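Local coordinates for 190aa long hypothetical protein (Pyrococcus horikoshii, PDB 2DDZ), which is of unknown function but belongs to the DUF366 family, grouped in one clan with class II aminoacyl-tRNA synthetase-like proteins, and assembles as a hexamer, at residues 1-9 with 173-184. Residues are numbered along the deposited sequence; the frame is centred on the assembly and turned at random.
Sequences MNSMELLII and VEEIEKVRKDSL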
ATOM      1  N   MET E   1      -6.305 -18.125   7.788  1.00 92.46           N
ATOM      2  CA  MET E   1      -4.991 -18.834   8.019  1.00 93.86           C
ATOM      3  C   MET E   1      -4.982 -19.056   9.507  1.00 96.41           C
ATOM      4  O   MET E   1      -5.998 -18.783  10.184  1.00 96.72           O
ATOM      5  CB  MET E   1      -3.775 -17.936   7.738  1.00 92.68           C
ATOM      6  CG  MET E   1      -2.967 -18.162   6.464  1.00 97.64           C
ATOM      7  SD  MET E   1      -1.611 -16.819   6.325  1.00 84.63           S
ATOM      8  CE  MET E   1      -2.313 -15.478   7.603  1.00 92.97           C
ATOM      9  N   ASN E   2      -3.836 -19.440  10.032  1.00100.96           N
ATOM     10  CA  ASN E   2      -3.666 -19.760  11.436  1.00103.97           C
ATOM     11  C   ASN E   2      -4.238 -18.943  12.628  1.00103.66           C
ATOM     12  O   ASN E   2      -5.443 -18.746  12.670  1.00103.96           O
ATOM     13  CB  ASN E   2      -2.187 -20.097  11.612  1.00106.60           C
ATOM     14  CG  ASN E   2      -1.727 -21.105  10.586  1.00113.57           C
ATOM     15  OD1 ASN E   2      -2.326 -22.178  10.429  1.00120.69           O
ATOM     16  ND2 ASN E   2      -0.679 -20.754   9.846  1.00110.19           N
ATOM     17  N   SER E   3      -3.410 -18.475  13.574  1.00 99.89           N
ATOM     18  CA  SER E   3      -3.953 -17.806  14.767  1.00 94.84           C
ATOM     19  C   SER E   3      -3.765 -16.313  15.176  1.00 89.97           C
ATOM     20  O   SER E   3      -3.324 -15.470  14.380  1.00 93.22           O
ATOM     21  CB  SER E   3      -3.615 -18.684  15.985  1.00 96.63           C
ATOM     22  OG  SER E   3      -4.187 -19.977  15.855  1.00 98.06           O
ATOM     23  N   MET E   4      -4.131 -16.012  16.439  1.00 79.32           N
ATOM     24  CA  MET E   4      -4.077 -14.668  17.085  1.00 67.49           C
ATOM     25  C   MET E   4      -3.920 -14.804  18.616  1.00 64.18           C
ATOM     26  O   MET E   4      -4.244 -15.853  19.172  1.00 68.27           O
ATOM     27  CB  MET E   4      -5.372 -13.914  16.780  1.00 64.38           C
ATOM     28  CG  MET E   4      -5.486 -12.541  17.403  1.00 60.09           C
ATOM     29  SD  MET E   4      -7.016 -11.702  16.971  1.00 44.18           S
ATOM     30  CE  MET E   4      -6.848 -10.374  18.020  1.00 24.61           C
ATOM     31  N   GLU E   5      -3.466 -13.739  19.284  1.00 46.39           N
ATOM     32  CA  GLU E   5      -3.237 -13.727  20.752  1.00 46.02           C
ATOM     33  C   GLU E   5      -4.342 -13.069  21.582  1.00 43.78           C
ATOM     34  O   GLU E   5      -4.873 -12.030  21.199  1.00 40.16           O
ATOM     35  CB  GLU E   5      -1.936 -12.992  21.079  1.00 45.79           C
ATOM     36  CG  GLU E   5      -0.654 -13.760  20.836  1.00 68.68           C
ATOM     37  CD  GLU E   5      -0.328 -14.735  21.951  1.00 72.27           C
ATOM     38  OE1 GLU E   5      -0.370 -14.337  23.139  1.00 76.10           O
ATOM     39  OE2 GLU E   5      -0.015 -15.900  21.637  1.00 77.92           O
ATOM     40  N   LEU E   6      -4.648 -13.667  22.733  1.00 38.35           N
ATOM     41  CA  LEU E   6      -5.678 -13.153  23.627  1.00 37.88           C
ATOM     42  C   LEU E   6      -5.221 -13.137  25.084  1.00 42.31           C
ATOM     43  O   LEU E   6      -4.596 -14.080  25.561  1.00 49.87           O
ATOM     44  CB  LEU E   6      -6.952 -13.992  23.520  1.00 36.10           C
ATOM     45  CG  LEU E   6      -8.047 -13.682  24.554  1.00 45.23           C
ATOM     46  CD1 LEU E   6      -8.527 -12.242  24.411  1.00 35.18           C
ATOM     47  CD2 LEU E   6      -9.205 -14.631  24.356  1.00 42.14           C
ATOM     48  N   LEU E   7      -5.537 -12.052  25.782  1.00 45.11           N
ATOM     49  CA  LEU E   7      -5.178 -11.906  27.184  1.00 45.06           C
ATOM     50  C   LEU E   7      -6.278 -11.191  27.955  1.00 50.37           C
ATOM     51  O   LEU E   7      -6.574 -10.028  27.687  1.00 49.80           O
ATOM     52  CB  LEU E   7      -3.876 -11.116  27.342  1.00 33.24           C
ATOM     53  CG  LEU E   7      -3.487 -10.806  28.801  1.00 47.13           C
ATOM     54  CD1 LEU E   7      -3.227 -12.124  29.546  1.00 31.14           C
ATOM     55  CD2 LEU E   7      -2.239  -9.911  28.854  1.00 38.74           C
ATOM     56  N   ILE E   8      -6.885 -11.899  28.907  1.00 48.20           N
ATOM     57  CA  ILE E   8      -7.923 -11.320  29.751  1.00 41.36           C
ATOM     58  C   ILE E   8      -7.283 -11.120  31.121  1.00 43.60           C
ATOM     59  O   ILE E   8      -6.880 -12.088  31.751  1.00 58.47           O
ATOM     60  CB  ILE E   8      -9.126 -12.266  29.935  1.00 38.91           C
ATOM     61  CG1 ILE E   8      -9.628 -12.794  28.591  1.00 42.40           C
ATOM     62  CG2 ILE E   8     -10.263 -11.521  30.615  1.00 36.99           C
ATOM     63  CD1 ILE E   8     -10.131 -11.718  27.668  1.00 74.16           C
ATOM     64  N   ILE E   9      -7.176  -9.874  31.574  1.00 45.98           N
ATOM     65  CA  ILE E   9      -6.579  -9.590  32.884  1.00 49.03           C
ATOM     66  C   ILE E   9      -7.668  -9.697  33.965  1.00 51.54           C
ATOM     67  O   ILE E   9      -8.437  -8.767  34.185  1.00 52.75           O
ATOM     68  CB  ILE E   9      -5.931  -8.191  32.890  1.00 45.94           C
ATOM     69  CG1 ILE E   9      -4.840  -8.157  31.818  1.00 41.70           C
ATOM     70  CG2 ILE E   9      -5.336  -7.876  34.269  1.00 35.90           C
ATOM     71  CD1 ILE E   9      -4.264  -6.791  31.573  1.00 50.71           C
ATOM     72  N   VAL E 173     -12.312 -12.764  18.946  1.00 32.28           N
ATOM     73  CA  VAL E 173     -11.167 -13.441  18.355  1.00 31.32           C
ATOM     74  C   VAL E 173     -11.657 -14.278  17.174  1.00 38.62           C
ATOM     75  O   VAL E 173     -11.060 -14.255  16.101  1.00 39.52           O
ATOM     76  CB  VAL E 173     -10.454 -14.354  19.375  1.00 35.33           C
ATOM     77  CG1 VAL E 173      -9.435 -15.236  18.665  1.00 36.45           C
ATOM     78  CG2 VAL E 173      -9.758 -13.509  20.423  1.00 40.06           C
ATOM     79  N   GLU E 174     -12.758 -15.000  17.363  1.00 44.78           N
ATOM     80  CA  GLU E 174     -13.307 -15.819  16.283  1.00 47.19           C
ATOM     81  C   GLU E 174     -13.712 -14.956  15.095  1.00 42.22           C
ATOM     82  O   GLU E 174     -13.569 -15.364  13.946  1.00 42.53           O
ATOM     83  CB  GLU E 174     -14.521 -16.609  16.763  1.00 41.42           C
ATOM     84  CG  GLU E 174     -14.215 -17.617  17.844  1.00 67.95           C
ATOM     85  CD  GLU E 174     -15.407 -18.494  18.166  1.00 82.90           C
ATOM     86  OE1 GLU E 174     -16.548 -18.102  17.828  1.00 88.04           O
ATOM     87  OE2 GLU E 174     -15.202 -19.569  18.769  1.00 86.29           O
ATOM     88  N   GLU E 175     -14.222 -13.763  15.379  1.00 42.85           N
ATOM     89  CA  GLU E 175     -14.645 -12.854  14.323  1.00 44.79           C
ATOM     90  C   GLU E 175     -13.448 -12.484  13.465  1.00 45.93           C
ATOM     91  O   GLU E 175     -13.493 -12.566  12.236  1.00 44.07           O
ATOM     92  CB  GLU E 175     -15.247 -11.584  14.924  1.00 42.98           C
ATOM     93  CG  GLU E 175     -16.028 -10.737  13.931  1.00 48.66           C
ATOM     94  CD  GLU E 175     -17.197 -11.491  13.317  1.00 53.05           C
ATOM     95  OE1 GLU E 175     -17.912 -12.194  14.067  1.00 55.35           O
ATOM     96  OE2 GLU E 175     -17.407 -11.377  12.088  1.00 49.88           O
ATOM     97  N   ILE E 176     -12.372 -12.082  14.130  1.00 41.29           N
ATOM     98  CA  ILE E 176     -11.161 -11.684  13.439  1.00 42.00           C
ATOM     99  C   ILE E 176     -10.563 -12.827  12.622  1.00 44.37           C
ATOM    100  O   ILE E 176     -10.175 -12.628  11.471  1.00 45.50           O
ATOM    101  CB  ILE E 176     -10.121 -11.148  14.445  1.00 32.28           C
ATOM    102  CG1 ILE E 176     -10.592  -9.793  14.969  1.00 35.20           C
ATOM    103  CG2 ILE E 176      -8.759 -11.049  13.788  1.00 34.83           C
ATOM    104  CD1 ILE E 176      -9.817  -9.274  16.146  1.00 50.54           C
ATOM    105  N   GLU E 177     -10.510 -14.021  13.207  1.00 42.33           N
ATOM    106  CA  GLU E 177      -9.956 -15.178  12.515  1.00 44.62           C
ATOM    107  C   GLU E 177     -10.774 -15.611  11.299  1.00 40.87           C
ATOM    108  O   GLU E 177     -10.218 -16.172  10.357  1.00 45.27           O
ATOM    109  CB  GLU E 177      -9.769 -16.343  13.492  1.00 58.47           C
ATOM    110  CG  GLU E 177      -8.723 -16.028  14.560  1.00 83.55           C
ATOM    111  CD  GLU E 177      -8.413 -17.196  15.478  1.00100.15           C
ATOM    112  OE1 GLU E 177      -9.362 -17.802  16.026  1.00106.88           O
ATOM    113  OE2 GLU E 177      -7.214 -17.501  15.659  1.00109.77           O
ATOM    114  N   LYS E 178     -12.087 -15.363  11.318  1.00 31.72           N
ATOM    115  CA  LYS E 178     -12.901 -15.699  10.165  1.00 43.28           C
ATOM    116  C   LYS E 178     -12.657 -14.614   9.106  1.00 37.63           C
ATOM    117  O   LYS E 178     -12.687 -14.894   7.912  1.00 37.19           O
ATOM    118  CB  LYS E 178     -14.392 -15.769  10.505  1.00 48.54           C
ATOM    119  CG  LYS E 178     -15.289 -16.074   9.279  1.00 58.74           C
ATOM    120  CD  LYS E 178     -15.308 -17.558   8.883  1.00 61.03           C
ATOM    121  CE  LYS E 178     -16.124 -17.805   7.602  1.00 71.40           C
ATOM    122  NZ  LYS E 178     -17.309 -16.895   7.436  1.00 70.14           N
ATOM    123  N   VAL E 179     -12.394 -13.377   9.538  1.00 38.02           N
ATOM    124  CA  VAL E 179     -12.111 -12.296   8.592  1.00 29.85           C
ATOM    125  C   VAL E 179     -10.829 -12.598   7.816  1.00 26.39           C
ATOM    126  O   VAL E 179     -10.709 -12.287   6.619  1.00 33.22           O
ATOM    127  CB  VAL E 179     -11.874 -10.940   9.292  1.00 32.15           C
ATOM    128  CG1 VAL E 179     -11.325  -9.939   8.270  1.00 32.83           C
ATOM    129  CG2 VAL E 179     -13.173 -10.414   9.893  1.00 27.61           C
ATOM    130  N   ARG E 180      -9.874 -13.202   8.517  1.00 27.29           N
ATOM    131  CA  ARG E 180      -8.578 -13.549   7.935  1.00 37.71           C
ATOM    132  C   ARG E 180      -8.708 -14.773   7.049  1.00 40.63           C
ATOM    133  O   ARG E 180      -8.194 -14.799   5.939  1.00 46.64           O
ATOM    134  CB  ARG E 180      -7.532 -13.813   9.040  1.00 39.85           C
ATOM    135  CG  ARG E 180      -6.107 -13.842   8.482  1.00 55.66           C
ATOM    136  CD  ARG E 180      -5.029 -13.332   9.449  1.00 72.39           C
ATOM    137  NE  ARG E 180      -5.539 -12.674  10.657  1.00 83.17           N
ATOM    138  CZ  ARG E 180      -5.258 -13.074  11.898  1.00 82.86           C
ATOM    139  NH1 ARG E 180      -5.751 -12.427  12.946  1.00 79.73           N
ATOM    140  NH2 ARG E 180      -4.480 -14.130  12.097  1.00 82.84           N
ATOM    141  N   LYS E 181      -9.406 -15.788   7.543  1.00 43.68           N
ATOM    142  CA  LYS E 181      -9.578 -17.002   6.762  1.00 46.37           C
ATOM    143  C   LYS E 181     -10.340 -16.760   5.475  1.00 36.52           C
ATOM    144  O   LYS E 181      -9.966 -17.285   4.437  1.00 42.53           O
ATOM    145  CB  LYS E 181     -10.255 -18.092   7.601  1.00 47.64           C
ATOM    146  CG  LYS E 181      -9.328 -18.673   8.675  1.00 65.90           C
ATOM    147  CD  LYS E 181     -10.028 -19.691   9.557  1.00 73.45           C
ATOM    148  CE  LYS E 181      -9.134 -20.111  10.719  1.00 77.86           C
ATOM    149  NZ  LYS E 181      -9.843 -21.010  11.676  1.00 85.99           N
ATOM    150  N   ASP E 182     -11.386 -15.944   5.525  1.00 38.73           N
ATOM    151  CA  ASP E 182     -12.161 -15.658   4.319  1.00 34.79           C
ATOM    152  C   ASP E 182     -11.363 -14.900   3.271  1.00 32.50           C
ATOM    153  O   ASP E 182     -11.592 -15.054   2.075  1.00 39.91           O
ATOM    154  CB  ASP E 182     -13.412 -14.840   4.655  1.00 46.48           C
ATOM    155  CG  ASP E 182     -14.543 -15.689   5.214  1.00 50.60           C
ATOM    156  OD1 ASP E 182     -14.570 -16.913   4.959  1.00 52.25           O
ATOM    157  OD2 ASP E 182     -15.417 -15.121   5.897  1.00 57.85           O
ATOM    158  N   SER E 183     -10.428 -14.068   3.717  1.00 38.15           N
ATOM    159  CA  SER E 183      -9.635 -13.277   2.782  1.00 35.14           C
ATOM    160  C   SER E 183      -8.648 -14.142   2.017  1.00 37.00           C
ATOM    161  O   SER E 183      -8.273 -13.818   0.891  1.00 32.95           O
ATOM    162  CB  SER E 183      -8.878 -12.172   3.526  1.00 36.13           C
ATOM    163  OG  SER E 183      -7.839 -12.721   4.314  1.00 31.62           O
ATOM    164  N   LEU E 184      -8.250 -15.251   2.631  1.00 34.53           N
ATOM    165  CA  LEU E 184      -7.286 -16.166   2.036  1.00 35.74           C
ATOM    166  C   LEU E 184      -7.813 -17.236   1.088  1.00 46.90           C
ATOM    167  O   LEU E 184      -7.031 -17.822   0.326  1.00 49.91           O
ATOM    168  CB  LEU E 184      -6.512 -16.852   3.151  1.00 30.87           C
ATOM    169  CG  LEU E 184      -5.699 -15.857   3.966  1.00 34.52           C
ATOM    170  CD1 LEU E 184      -5.326 -16.473   5.293  1.00 30.91           C
ATOM    171  CD2 LEU E 184      -4.483 -15.445   3.180  1.00 27.60           C
TER
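Arg180 reaches from the helix to the N-terminal segment ahead of strand 5-8 and gives the NH2 N-H to Ser3 O over 2.9 Å, with an N-H...O angle of 155°. The acceptor lies almost in the guanidinium plane, whereas the nitrogen sits above the plane of the carbonyl. Bends at chi2 and chi3 carry the guanidinium edge alongside Met4, leaving NH1 4.1 Å from Met4 CB. A smaller alanine at Arg180 would probably leave Ser3 O without this donor and open a gap beside Met4 CB and Met1 CE.

Met4 lies across Ile176 at about a right angle. Its CG is anti to the backbone N (chi1 178°) and the chain runs on extended, so that SD lies 3.7 Å from Ile176 CG2 and CE meets Ile176 CD1. Farther along, Leu6 CD2 approaches Val173 CG2 obliquely at 4.1 Å. These residues join strand 5-8 and the residue just before it, the strand pairing in parallel with strand 36-45 in the mixed sheet, to the C-terminal half of helix 161-184, which packs against helix 81-100 through Glu175 and Val179. Glu177 extends alongside the loop leading into the strand, where OE2 comes 3.5 Å from Met4 N without a hydrogen bond. At the poorly ordered N-terminus, Met1 CE touches Arg180 CD at 3.9 Å, while Asn2 ND2 bonds to Ser3 O of a neighbouring subunit.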